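Local coordinates for protein inactive Zymogen C11 Protease (Parabacteroides distasonis, PDB 6MZO) that belongs to the clostripain-like C11 cysteine proteases and is held here as an inactive zymogen, probably cleaving peptide bonds once activated, at residues A[11-16]-A[106-111]; A[96-101]-A[151-156]; A[184-189]-A[224-229]; A[309-314]-A[323-328]. All coordinates share one frame; numbering follows the deposited sequence.

Interaction 1 of 4, residues A[11-16]-A[106-111]; sequences APRTVL and ADSYGL
Ser108 and Arg13 meet where two parallel neighbours at the middle of the mixed central sheet of this clostripain-family protein begin, strands 14-19 and 109-115. The Ser108 hydroxyl donates to Pro12 O (2.8 Å), lying in the plane of that carbonyl, while Arg13 NH2 reaches Ser108 OG with a weak bond of poor angle. With its CG anti to the backbone N (chi1 -175°), Arg13 runs alongside the second segment, its aliphatic part against Ser108 O and the backbone of Gly110. Its guanidinium forms a salt bridge with Asp156 and donates to the carbonyls of Met202, Lys204 and Lys205. One face of the sheet carries Thr14, Leu16, Tyr109 and Leu111, and Val15 points to the opposite one. On the first face the two leucines lie side by side and point the same way, Leu16 CD2 and Leu111 CD1 3.8 Å apart, and Thr14 CB rests against Tyr109 CD1 at the same distance. Between these side chains the backbones follow a regular parallel ladder: Thr14 N to Ser108 O, Gly110 N to Thr14 O, Leu16 N to Gly110 O. The Tyr109 ring leans back along its own chain, and its OH accepts the N-H of Ala106 at 3.0 Å.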
loop_
_atom_site.group_PDB
_atom_site.type_symbol
_atom_site.label_atom_id
_atom_site.label_comp_id
_atom_site.label_asym_id
_atom_site.label_seq_id
_atom_site.Cartn_x
_atom_site.Cartn_y
_atom_site.Cartn_z
ATOM N N ALA A 11 -7.179 14.859 -20.768
ATOM C CA ALA A 11 -7.319 13.695 -19.902
ATOM C C ALA A 11 -7.429 14.079 -18.424
ATOM O O ALA A 11 -6.576 14.790 -17.903
ATOM C CB ALA A 11 -6.139 12.776 -20.090
ATOM N N PRO A 12 -8.481 13.596 -17.744
ATOM C CA PRO A 12 -8.679 13.997 -16.375
ATOM C C PRO A 12 -7.582 13.360 -15.516
ATOM O O PRO A 12 -7.222 13.909 -14.470
ATOM C CB PRO A 12 -10.068 13.405 -16.032
ATOM C CG PRO A 12 -10.814 13.607 -17.387
ATOM C CD PRO A 12 -9.739 13.102 -18.361
ATOM N N ARG A 13 -7.087 12.193 -15.948
ATOM C CA ARG A 13 -6.033 11.538 -15.162
ATOM C C ARG A 13 -5.198 10.619 -16.066
ATOM O O ARG A 13 -5.737 9.985 -17.002
ATOM C CB ARG A 13 -6.606 10.719 -14.002
ATOM C CG ARG A 13 -5.510 10.104 -13.061
ATOM C CD ARG A 13 -6.089 9.686 -11.667
ATOM N NE ARG A 13 -6.698 10.861 -11.085
ATOM C CZ ARG A 13 -8.021 11.127 -11.096
ATOM N NH1 ARG A 13 -8.904 10.189 -11.423
ATOM N NH2 ARG A 13 -8.416 12.363 -10.782
ATOM N N THR A 14 -3.895 10.531 -15.790
ATOM C CA THR A 14 -3.098 9.445 -16.312
ATOM C C THR A 14 -2.713 8.525 -15.158
ATOM O O THR A 14 -2.255 9.020 -14.158
ATOM C CB THR A 14 -1.798 9.976 -16.975
ATOM O OG1 THR A 14 -2.132 10.592 -18.220
ATOM C CG2 THR A 14 -0.784 8.917 -17.220
ATOM N N VAL A 15 -3.037 7.255 -15.267
ATOM C CA VAL A 15 -2.653 6.277 -14.214
ATOM C C VAL A 15 -1.607 5.288 -14.765
ATOM O O VAL A 15 -1.723 4.752 -15.874
ATOM C CB VAL A 15 -3.909 5.495 -13.769
ATOM C CG1 VAL A 15 -3.514 4.368 -12.744
ATOM C CG2 VAL A 15 -4.954 6.427 -13.096
ATOM N N LEU A 16 -0.558 5.068 -13.964
ATOM C CA LEU A 16 0.481 4.073 -14.201
ATOM C C LEU A 16 0.262 2.938 -13.198
ATOM O O LEU A 16 0.154 3.195 -11.993
ATOM C CB LEU A 16 1.899 4.682 -13.995
ATOM C CG LEU A 16 3.001 3.593 -13.898
ATOM C CD1 LEU A 16 3.125 2.919 -15.280
ATOM C CD2 LEU A 16 4.302 4.333 -13.474
ATOM N N ALA A 106 -1.658 14.984 -18.059
ATOM C CA ALA A 106 -3.103 14.938 -17.703
ATOM C C ALA A 106 -3.353 15.954 -16.621
ATOM O O ALA A 106 -2.403 16.525 -16.101
ATOM C CB ALA A 106 -3.547 13.534 -17.273
ATOM N N ASP A 107 -4.622 16.163 -16.280
ATOM C CA ASP A 107 -5.008 17.112 -15.241
ATOM C C ASP A 107 -4.504 16.640 -13.886
ATOM O O ASP A 107 -4.420 17.409 -12.927
ATOM C CB ASP A 107 -6.528 17.268 -15.195
ATOM C CG ASP A 107 -7.089 18.000 -16.436
ATOM O OD1 ASP A 107 -6.312 18.684 -17.102
ATOM O OD2 ASP A 107 -8.300 17.851 -16.723
ATOM N N SER A 108 -4.227 15.338 -13.810
ATOM C CA SER A 108 -3.794 14.703 -12.525
ATOM C C SER A 108 -3.190 13.313 -12.829
ATOM O O SER A 108 -3.289 12.783 -13.944
ATOM C CB SER A 108 -4.964 14.598 -11.529
ATOM O OG SER A 108 -5.886 13.591 -12.010
ATOM N N TYR A 109 -2.592 12.693 -11.798
ATOM C CA TYR A 109 -1.954 11.372 -11.981
ATOM C C TYR A 109 -2.354 10.413 -10.853
ATOM O O TYR A 109 -2.645 10.861 -9.726
ATOM C CB TYR A 109 -0.423 11.469 -11.965
ATOM C CG TYR A 109 -0.037 12.425 -13.080
ATOM C CD1 TYR A 109 -0.014 11.965 -14.338
ATOM C CD2 TYR A 109 0.181 13.736 -12.806
ATOM C CE1 TYR A 109 0.272 12.814 -15.460
ATOM C CE2 TYR A 109 0.436 14.626 -13.906
ATOM C CZ TYR A 109 0.503 14.128 -15.180
ATOM O OH TYR A 109 0.774 15.000 -16.238
ATOM N N GLY A 110 -2.346 9.120 -11.169
ATOM C CA GLY A 110 -2.449 8.144 -10.068
ATOM C C GLY A 110 -1.433 7.041 -10.268
ATOM O O GLY A 110 -0.984 6.771 -11.398
ATOM N N LEU A 111 -1.095 6.341 -9.152
ATOM C CA LEU A 111 -0.056 5.345 -9.203
ATOM C C LEU A 111 -0.578 4.070 -8.499
ATOM O O LEU A 111 -1.085 4.232 -7.390
ATOM C CB LEU A 111 1.238 5.883 -8.509
ATOM C CG LEU A 111 2.369 4.851 -8.580
ATOM C CD1 LEU A 111 2.927 4.514 -9.982
ATOM C CD2 LEU A 111 3.509 5.486 -7.683
#

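Interaction 2 of 4, residues A[96-101]-A[151-156]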
loop_
_atom_site.group_PDB
_atom_site.type_symbol
_atom_site.label_atom_id
_atom_site.label_comp_id
_atom_site.label_asym_id
_atom_site.label_seq_id
_atom_site.Cartn_x
_atom_site.Cartn_y
_atom_site.Cartn_z
ATOM N N ILE A 96 10.289 5.472 -15.307
ATOM C CA ILE A 96 9.044 5.122 -15.957
ATOM C C ILE A 96 7.980 6.195 -15.689
ATOM O O ILE A 96 7.263 6.601 -16.606
ATOM C CB ILE A 96 8.521 3.751 -15.462
ATOM C CG1 ILE A 96 9.524 2.625 -15.821
ATOM C CG2 ILE A 96 7.136 3.473 -16.042
ATOM C CD1 ILE A 96 9.886 2.485 -17.356
ATOM N N ILE A 97 7.891 6.657 -14.435
ATOM C CA ILE A 97 6.903 7.714 -14.126
ATOM C C ILE A 97 7.231 8.951 -14.978
ATOM O O ILE A 97 6.318 9.608 -15.554
ATOM C CB ILE A 97 6.921 8.071 -12.621
ATOM C CG1 ILE A 97 6.328 6.961 -11.817
ATOM C CG2 ILE A 97 6.114 9.364 -12.385
ATOM C CD1 ILE A 97 6.666 7.111 -10.353
ATOM N N ASP A 98 8.519 9.320 -15.071
ATOM C CA ASP A 98 8.855 10.483 -15.858
ATOM C C ASP A 98 8.421 10.318 -17.291
ATOM O O ASP A 98 7.913 11.277 -17.917
ATOM C CB ASP A 98 10.380 10.765 -15.825
ATOM C CG ASP A 98 10.840 11.260 -14.481
ATOM O OD1 ASP A 98 10.022 11.726 -13.681
ATOM O OD2 ASP A 98 12.055 11.188 -14.207
ATOM N N LYS A 99 8.680 9.127 -17.839
ATOM C CA LYS A 99 8.305 8.898 -19.238
ATOM C C LYS A 99 6.779 8.998 -19.429
ATOM O O LYS A 99 6.279 9.628 -20.376
ATOM C CB LYS A 99 8.839 7.540 -19.722
ATOM C CG LYS A 99 8.293 7.164 -21.077
ATOM C CD LYS A 99 9.018 6.007 -21.737
ATOM C CE LYS A 99 8.575 5.868 -23.223
ATOM N NZ LYS A 99 9.220 6.924 -24.041
ATOM N N VAL A 100 6.038 8.382 -18.515
ATOM C CA VAL A 100 4.598 8.424 -18.647
ATOM C C VAL A 100 4.062 9.857 -18.548
ATOM O O VAL A 100 3.156 10.216 -19.274
ATOM C CB VAL A 100 4.005 7.516 -17.566
ATOM C CG1 VAL A 100 2.512 7.765 -17.381
ATOM C CG2 VAL A 100 4.329 6.056 -17.924
ATOM N N GLN A 101 4.597 10.663 -17.621
ATOM C CA GLN A 101 4.104 12.030 -17.429
ATOM C C GLN A 101 4.456 12.874 -18.637
ATOM O O GLN A 101 3.661 13.740 -19.069
ATOM C CB GLN A 101 4.671 12.648 -16.152
ATOM C CG GLN A 101 4.069 12.067 -14.894
ATOM C CD GLN A 101 4.492 12.785 -13.618
ATOM O OE1 GLN A 101 5.615 13.263 -13.533
ATOM N NE2 GLN A 101 3.581 12.865 -12.638
ATOM N N SER A 151 8.896 11.528 -3.656
ATOM C CA SER A 151 8.583 12.822 -3.053
ATOM C C SER A 151 8.530 13.981 -4.075
ATOM O O SER A 151 7.867 14.979 -3.798
ATOM C CB SER A 151 9.577 13.166 -1.931
ATOM O OG SER A 151 10.828 13.481 -2.505
ATOM N N LYS A 152 9.166 13.839 -5.251
ATOM C CA LYS A 152 9.125 14.855 -6.305
ATOM C C LYS A 152 7.841 14.893 -7.144
ATOM O O LYS A 152 7.710 15.722 -8.072
ATOM C CB LYS A 152 10.300 14.648 -7.267
ATOM C CG LYS A 152 10.290 13.268 -7.997
ATOM C CD LYS A 152 11.585 13.069 -8.858
ATOM C CE LYS A 152 12.116 11.618 -8.747
ATOM N NZ LYS A 152 12.857 11.329 -7.449
ATOM N N TYR A 153 6.938 13.956 -6.890
ATOM C CA TYR A 153 5.664 13.906 -7.617
ATOM C C TYR A 153 4.475 14.327 -6.801
ATOM O O TYR A 153 4.542 14.445 -5.591
ATOM C CB TYR A 153 5.371 12.493 -8.127
ATOM C CG TYR A 153 6.496 11.959 -8.963
ATOM C CD1 TYR A 153 6.761 12.494 -10.211
ATOM C CD2 TYR A 153 7.254 10.884 -8.517
ATOM C CE1 TYR A 153 7.804 12.021 -10.990
ATOM C CE2 TYR A 153 8.295 10.394 -9.285
ATOM C CZ TYR A 153 8.562 10.960 -10.520
ATOM O OH TYR A 153 9.605 10.458 -11.267
ATOM N N HIS A 154 3.337 14.529 -7.482
ATOM C CA HIS A 154 2.131 14.592 -6.712
ATOM C C HIS A 154 1.045 13.763 -7.353
ATOM O O HIS A 154 0.575 14.060 -8.465
ATOM C CB HIS A 154 1.590 16.002 -6.526
ATOM C CG HIS A 154 0.553 16.039 -5.451
ATOM N ND1 HIS A 154 0.884 16.115 -4.110
ATOM C CD2 HIS A 154 -0.789 15.870 -5.500
ATOM C CE1 HIS A 154 -0.222 16.051 -3.386
ATOM N NE2 HIS A 154 -1.248 15.923 -4.209
ATOM N N PHE A 155 0.641 12.732 -6.629
ATOM C CA PHE A 155 -0.396 11.876 -7.159
ATOM C C PHE A 155 -1.701 12.113 -6.461
ATOM O O PHE A 155 -1.715 12.416 -5.285
ATOM C CB PHE A 155 -0.018 10.393 -6.907
ATOM C CG PHE A 155 1.219 10.000 -7.629
ATOM C CD1 PHE A 155 1.161 9.757 -8.979
ATOM C CD2 PHE A 155 2.424 9.884 -6.951
ATOM C CE1 PHE A 155 2.321 9.408 -9.720
ATOM C CE2 PHE A 155 3.555 9.532 -7.660
ATOM C CZ PHE A 155 3.506 9.302 -9.046
ATOM N N ASP A 156 -2.801 11.953 -7.166
ATOM C CA ASP A 156 -4.099 12.025 -6.442
ATOM C C ASP A 156 -4.234 10.837 -5.516
ATOM O O ASP A 156 -4.882 10.961 -4.440
ATOM C CB ASP A 156 -5.269 12.031 -7.445
ATOM C CG ASP A 156 -5.428 13.377 -8.143
ATOM O OD1 ASP A 156 -4.580 14.274 -8.007
ATOM O OD2 ASP A 156 -6.440 13.589 -8.830
HETATM O O HOH W 1 3.456 14.884 -10.385
#
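Tyr153 lays its ring across helix residues Ile97, Asp98 and Gln101, each touching it in a different way. Ile97 CG2 sits over one face in a CH-pi contact, 3.6 Å from the ring centroid and 22° off the normal. The methyl arrives there because chi1 of Ile97 (-71°) turns CG2 anti to the backbone N and leaves the other branch to run on, so that CD1 meets the edge of Phe155 at CZ (4.1 Å). At the rim of the tyrosine, in the plane of its ring, Asp98 OD1 accepts the phenol proton of Tyr153 OH (2.8 Å), approached from above the carboxylate plane. Gln101 comes obliquely, its amide turned 79° from the ring, with OE1 3.6 Å from Tyr153 CE1.

Farther out, the opposite face of the same ring is covered by Lys152 CG, 3.7 Å above the plane, so the phenol is held flat between an isoleucine methyl and a lysine chain while the carboxylate fixes its hydroxyl. A water completes the link: it accepts from Gln101 NE2 at 3.0 Å and from His154 N at 2.9 Å, joining the amide to the backbone of the loop. The His154 side chain points away from the helix, and its NE2 is hydrogen-bonded to Asp179.

Helix 90-103 thus lies over one face of the sheet, with Ile97 also on Leu16 of strand 14-19 and Gln101 on Tyr109, while Phe155 leads into strand 155-162 and packs on Tyr109 and Leu111 of strand 109-115.

Interaction 3 of 4, residues A[184-189]-A[224-229]; sequences SPTEIL and AGTISV
Thr226 pushes its hydroxyl between Ser184 and Thr186, and this buried cluster is the tight part of the contact. Thr226 OG1 lies 2.7 Å from Ser184 OG and equally near Thr186 OG1, so its hydroxyl sits between two others at hydrogen-bonding distance, and its single proton could serve either. The threonines cross at about a right angle. Chi1 of 65° sets Thr226 OG1 between its own backbone N and carbonyl carbon, facing the loop. An ST turn fixes the serine: Ser184 OG also accepts the N-H of Thr186 at 2.9 Å (151°). Pro185, at the bend, adds its ring obliquely, with CD 3.3 Å from Thr226 OG1.

Next to the hydroxyl cluster, where the backbones draw apart, a water bridges them, donating to Glu187 O (2.8 Å) and accepting from Thr226 N (3.0 Å). On the proline's other flank Ser228 OG is only loosely packed, 4.1 Å from Pro185 CD, its hydroxyl being bound to Gly330 and Ser166.

The loop leaves strand 178-183, the sheet neighbour of strand 226-231, and bonds through its backbone to Tyr164 and Ser166. Strand 302-307 borders strand 226-231 on its other side, and helix 209-220 packs on Ile227.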
loop_
_atom_site.group_PDB
_atom_site.type_symbol
_atom_site.label_atom_id
_atom_site.label_comp_id
_atom_site.label_asym_id
_atom_site.label_seq_id
_atom_site.Cartn_x
_atom_site.Cartn_y
_atom_site.Cartn_z
ATOM N N SER A 184 -3.747 -2.279 2.314
ATOM C CA SER A 184 -4.224 -3.226 3.351
ATOM C C SER A 184 -3.302 -3.199 4.509
ATOM O O SER A 184 -2.067 -3.209 4.339
ATOM C CB SER A 184 -4.300 -4.655 2.796
ATOM O OG SER A 184 -4.650 -5.618 3.821
ATOM N N PRO A 185 -3.846 -3.208 5.730
ATOM C CA PRO A 185 -2.968 -3.421 6.904
ATOM C C PRO A 185 -2.518 -4.830 7.060
ATOM O O PRO A 185 -1.652 -5.049 7.908
ATOM C CB PRO A 185 -3.810 -2.995 8.095
ATOM C CG PRO A 185 -5.278 -3.150 7.592
ATOM C CD PRO A 185 -5.256 -2.859 6.096
ATOM N N THR A 186 -3.089 -5.761 6.318
ATOM C CA THR A 186 -2.700 -7.183 6.448
ATOM C C THR A 186 -2.179 -7.680 5.125
ATOM O O THR A 186 -1.692 -6.816 4.348
ATOM C CB THR A 186 -3.850 -8.095 7.003
ATOM O OG1 THR A 186 -4.970 -8.142 6.091
ATOM C CG2 THR A 186 -4.250 -7.508 8.328
ATOM N N GLU A 187 -2.218 -8.983 4.836
ATOM C CA GLU A 187 -1.713 -9.487 3.546
ATOM C C GLU A 187 -2.801 -9.386 2.500
ATOM O O GLU A 187 -3.997 -9.459 2.793
ATOM C CB GLU A 187 -1.193 -10.927 3.689
ATOM C CG GLU A 187 0.029 -10.946 4.530
ATOM C CD GLU A 187 0.771 -12.287 4.531
ATOM O OE1 GLU A 187 0.486 -13.165 3.696
ATOM O OE2 GLU A 187 1.656 -12.407 5.373
ATOM N N ILE A 188 -2.365 -9.129 1.255
ATOM C CA ILE A 188 -3.209 -9.298 0.120
ATOM C C ILE A 188 -2.532 -10.381 -0.647
ATOM O O ILE A 188 -1.343 -10.265 -0.989
ATOM C CB ILE A 188 -3.259 -8.105 -0.759
ATOM C CG1 ILE A 188 -3.702 -6.898 0.037
ATOM C CG2 ILE A 188 -4.180 -8.383 -1.925
ATOM C CD1 ILE A 188 -3.699 -5.564 -0.796
ATOM N N LEU A 189 -3.252 -11.444 -0.882
ATOM C CA LEU A 189 -2.567 -12.526 -1.555
ATOM C C LEU A 189 -3.138 -12.653 -2.966
ATOM O O LEU A 189 -3.697 -11.679 -3.539
ATOM C CB LEU A 189 -2.665 -13.836 -0.735
ATOM C CG LEU A 189 -2.045 -13.833 0.685
ATOM C CD1 LEU A 189 -2.192 -15.194 1.367
ATOM C CD2 LEU A 189 -0.579 -13.378 0.716
ATOM N N ALA A 224 -11.577 -13.409 2.734
ATOM C CA ALA A 224 -10.873 -12.656 3.738
ATOM C C ALA A 224 -10.095 -11.512 3.099
ATOM O O ALA A 224 -9.543 -11.666 2.006
ATOM C CB ALA A 224 -9.920 -13.524 4.498
ATOM N N GLY A 225 -10.131 -10.363 3.742
ATOM C CA GLY A 225 -9.384 -9.217 3.249
ATOM C C GLY A 225 -9.635 -8.014 4.145
ATOM O O GLY A 225 -10.693 -7.928 4.773
ATOM N N THR A 226 -8.660 -7.112 4.201
ATOM C CA THR A 226 -8.760 -5.882 4.975
ATOM C C THR A 226 -8.345 -4.757 4.079
ATOM O O THR A 226 -7.364 -4.945 3.303
ATOM C CB THR A 226 -7.861 -5.880 6.241
ATOM O OG1 THR A 226 -6.466 -5.917 5.846
ATOM C CG2 THR A 226 -8.204 -7.072 7.189
ATOM N N ILE A 227 -9.026 -3.595 4.158
ATOM C CA ILE A 227 -8.669 -2.462 3.282
ATOM C C ILE A 227 -8.859 -1.176 4.080
ATOM O O ILE A 227 -9.655 -1.120 5.045
ATOM C CB ILE A 227 -9.553 -2.474 1.993
ATOM C CG1 ILE A 227 -9.002 -1.508 0.915
ATOM C CG2 ILE A 227 -11.018 -2.273 2.374
ATOM C CD1 ILE A 227 -7.741 -2.123 0.384
ATOM N N SER A 228 -8.074 -0.167 3.745
ATOM C CA SER A 228 -8.278 1.184 4.269
ATOM C C SER A 228 -7.762 2.232 3.356
ATOM O O SER A 228 -6.954 1.950 2.432
ATOM C CB SER A 228 -7.615 1.352 5.630
ATOM O OG SER A 228 -6.227 1.051 5.566
ATOM N N VAL A 229 -8.321 3.415 3.560
ATOM C CA VAL A 229 -7.949 4.570 2.765
ATOM C C VAL A 229 -7.563 5.728 3.683
ATOM O O VAL A 229 -8.374 6.113 4.566
ATOM C CB VAL A 229 -9.135 5.060 1.926
ATOM C CG1 VAL A 229 -8.699 6.259 1.088
ATOM C CG2 VAL A 229 -9.616 4.016 0.979
HETATM O O HOH W 2 -6.311 -7.887 2.519
#

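Interaction 4 of 4, residues A[309-314]-A[323-328]; sequences PKAVYA and LPVNKY
Tyr313 overlaps Leu323 with one side of its ring: CE2 is 3.7 Å from Leu323 CD1, and the two side chains cross at about a right angle, the leucine branch arriving obliquely to the ring. Chi1 of -60° puts the ring of Tyr313 beside its own backbone N, back over the partner strand, and its hydroxyl goes on to the carbonyl of Met265. Ala311 shares the sheet face of Leu323, and Val325, just past the strand, points toward segment 309-314, its CG2 3.8 Å from Ala311 CB. Thr186 joins these apolar groups by touching Ala311 and Tyr313.

The backbones are held by three nearly straight bonds. Ala311 and Leu323 form a hydrogen-bonded pair, Ala311 N to Leu323 O at 2.8 Å (170°) and Leu323 N to Ala311 O at 2.9 Å, and Val325 N then reaches Pro309 O at 2.9 Å. Between these lies the non-hydrogen-bonded pair of Lys310 and Pro324, whose side chains diverge. Lys310 nevertheless runs close by: its CB is 3.4 Å from Leu323 O, and a bend at the end of its chain leaves NZ 4.0 Å from Pro324 CB, on the exposed side.

Past Val325 the chain departs from strand 310-313, and around this departure Gln263 bonds to Pro324 O and to the N-H groups of Asn326 and Lys327. Alternating hydrogen-bonded and non-hydrogen-bonded pairs, formed by strands 310-313 and 321-324 that follow each other in the chain, mark a two-stranded antiparallel beta hairpin.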
loop_
_atom_site.group_PDB
_atom_site.type_symbol
_atom_site.label_atom_id
_atom_site.label_comp_id
_atom_site.label_asym_id
_atom_site.label_seq_id
_atom_site.Cartn_x
_atom_site.Cartn_y
_atom_site.Cartn_z
ATOM N N PRO A 309 -14.379 -11.073 8.781
ATOM C CA PRO A 309 -14.160 -11.609 10.131
ATOM C C PRO A 309 -12.733 -12.117 10.374
ATOM O O PRO A 309 -12.212 -11.915 11.476
ATOM C CB PRO A 309 -15.178 -12.744 10.211
ATOM C CG PRO A 309 -16.217 -12.385 9.260
ATOM C CD PRO A 309 -15.462 -11.793 8.099
ATOM N N LYS A 310 -12.069 -12.647 9.341
ATOM C CA LYS A 310 -10.669 -13.060 9.459
ATOM C C LYS A 310 -9.787 -12.428 8.429
ATOM O O LYS A 310 -10.302 -11.923 7.421
ATOM C CB LYS A 310 -10.575 -14.563 9.302
ATOM C CG LYS A 310 -11.406 -15.285 10.442
ATOM C CD LYS A 310 -11.143 -16.788 10.650
ATOM C CE LYS A 310 -12.169 -17.417 11.654
ATOM N NZ LYS A 310 -12.168 -16.679 12.969
ATOM N N ALA A 311 -8.486 -12.489 8.706
ATOM C CA ALA A 311 -7.438 -12.042 7.790
ATOM C C ALA A 311 -6.698 -13.286 7.333
ATOM O O ALA A 311 -6.500 -14.249 8.121
ATOM C CB ALA A 311 -6.479 -11.042 8.474
ATOM N N VAL A 312 -6.265 -13.267 6.069
ATOM C CA VAL A 312 -5.553 -14.398 5.505
ATOM C C VAL A 312 -4.032 -14.157 5.389
ATOM O O VAL A 312 -3.566 -13.044 5.126
ATOM C CB VAL A 312 -6.116 -14.775 4.127
ATOM C CG1 VAL A 312 -5.854 -13.675 3.110
ATOM C CG2 VAL A 312 -5.573 -16.145 3.736
ATOM N N TYR A 313 -3.251 -15.207 5.652
ATOM C CA TYR A 313 -1.784 -15.113 5.635
ATOM C C TYR A 313 -1.173 -16.251 4.839
ATOM O O TYR A 313 -1.695 -17.383 4.828
ATOM C CB TYR A 313 -1.189 -15.124 7.065
ATOM C CG TYR A 313 -1.717 -13.952 7.854
ATOM C CD1 TYR A 313 -1.085 -12.717 7.775
ATOM C CD2 TYR A 313 -2.893 -14.074 8.619
ATOM C CE1 TYR A 313 -1.561 -11.613 8.462
ATOM C CE2 TYR A 313 -3.411 -12.956 9.293
ATOM C CZ TYR A 313 -2.749 -11.736 9.196
ATOM O OH TYR A 313 -3.263 -10.639 9.887
ATOM N N ALA A 314 -0.022 -15.982 4.226
ATOM C CA ALA A 314 0.668 -17.032 3.456
ATOM C C ALA A 314 1.294 -18.097 4.353
ATOM O O ALA A 314 1.345 -19.287 4.005
ATOM C CB ALA A 314 1.724 -16.424 2.578
ATOM N N LEU A 323 -6.592 -15.831 10.557
ATOM C CA LEU A 323 -6.592 -15.368 11.926
ATOM C C LEU A 323 -7.731 -14.374 12.102
ATOM O O LEU A 323 -8.003 -13.574 11.234
ATOM C CB LEU A 323 -5.225 -14.697 12.271
ATOM C CG LEU A 323 -3.993 -15.599 12.198
ATOM C CD1 LEU A 323 -2.730 -14.761 12.482
ATOM C CD2 LEU A 323 -4.055 -16.744 13.182
ATOM N N PRO A 324 -8.370 -14.363 13.258
ATOM C CA PRO A 324 -9.497 -13.490 13.622
ATOM C C PRO A 324 -9.097 -12.019 13.710
ATOM O O PRO A 324 -8.055 -11.686 14.262
ATOM C CB PRO A 324 -9.939 -14.059 14.989
ATOM C CG PRO A 324 -8.628 -14.554 15.556
ATOM C CD PRO A 324 -8.048 -15.282 14.369
ATOM N N VAL A 325 -9.900 -11.162 13.072
ATOM C CA VAL A 325 -9.752 -9.709 13.200
ATOM C C VAL A 325 -10.780 -9.298 14.201
ATOM O O VAL A 325 -11.951 -9.127 13.858
ATOM C CB VAL A 325 -9.975 -8.996 11.877
ATOM C CG1 VAL A 325 -9.906 -7.466 12.086
ATOM C CG2 VAL A 325 -8.860 -9.413 10.921
ATOM N N ASN A 326 -10.341 -9.222 15.467
ATOM C CA ASN A 326 -11.244 -8.863 16.549
ATOM C C ASN A 326 -11.250 -7.356 16.819
ATOM O O ASN A 326 -12.237 -6.846 17.328
ATOM C CB ASN A 326 -10.890 -9.609 17.849
ATOM C CG ASN A 326 -10.992 -11.132 17.721
ATOM O OD1 ASN A 326 -10.108 -11.862 18.183
ATOM N ND2 ASN A 326 -12.055 -11.615 17.084
ATOM N N LYS A 327 -10.166 -6.649 16.473
ATOM C CA LYS A 327 -10.046 -5.181 16.616
ATOM C C LYS A 327 -9.519 -4.679 15.308
ATOM O O LYS A 327 -8.564 -5.254 14.799
ATOM C CB LYS A 327 -9.092 -4.758 17.735
ATOM C CG LYS A 327 -9.704 -5.176 19.145
ATOM C CD LYS A 327 -8.762 -4.816 20.239
ATOM C CE LYS A 327 -9.374 -5.227 21.598
ATOM N NZ LYS A 327 -8.376 -4.997 22.691
ATOM N N TYR A 328 -10.117 -3.629 14.751
ATOM C CA TYR A 328 -9.653 -3.235 13.404
ATOM C C TYR A 328 -9.703 -1.739 13.274
ATOM O O TYR A 328 -10.829 -1.160 13.128
ATOM C CB TYR A 328 -10.547 -3.910 12.342
ATOM C CG TYR A 328 -10.096 -3.560 10.954
ATOM C CD1 TYR A 328 -8.897 -4.012 10.517
ATOM C CD2 TYR A 328 -10.894 -2.772 10.081
ATOM C CE1 TYR A 328 -8.394 -3.675 9.252
ATOM C CE2 TYR A 328 -10.412 -2.442 8.789
ATOM C CZ TYR A 328 -9.175 -2.905 8.407
ATOM O OH TYR A 328 -8.650 -2.577 7.187
#

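Overall arrangement
Interactions 1 and 2 adjoin, with centres 9 Å apart, and both meet at the middle strands of the central sheet. Interaction 1 is partly buried and rests on a parallel backbone ladder; interaction 2 is buried and rests on side chains packed round a tyrosine ring. A salt bridge from Arg13 to Asp156 and a probable hydrogen bond from Asp156 N to Tyr109 O tie them together. Interactions 3 and 4 form a second adjoining pair, probably hydrogen-bonded through Tyr328 OH to Ile227 O and Ala314 N to Glu187 OE1. Interaction 3 is wholly buried and rests on hydroxyls and a water, whereas 309-314 with 323-328 is a more exposed hairpin of backbone bonds and apolar contacts. Interactions 1 and 4 lie on opposite sides of the chain's centre.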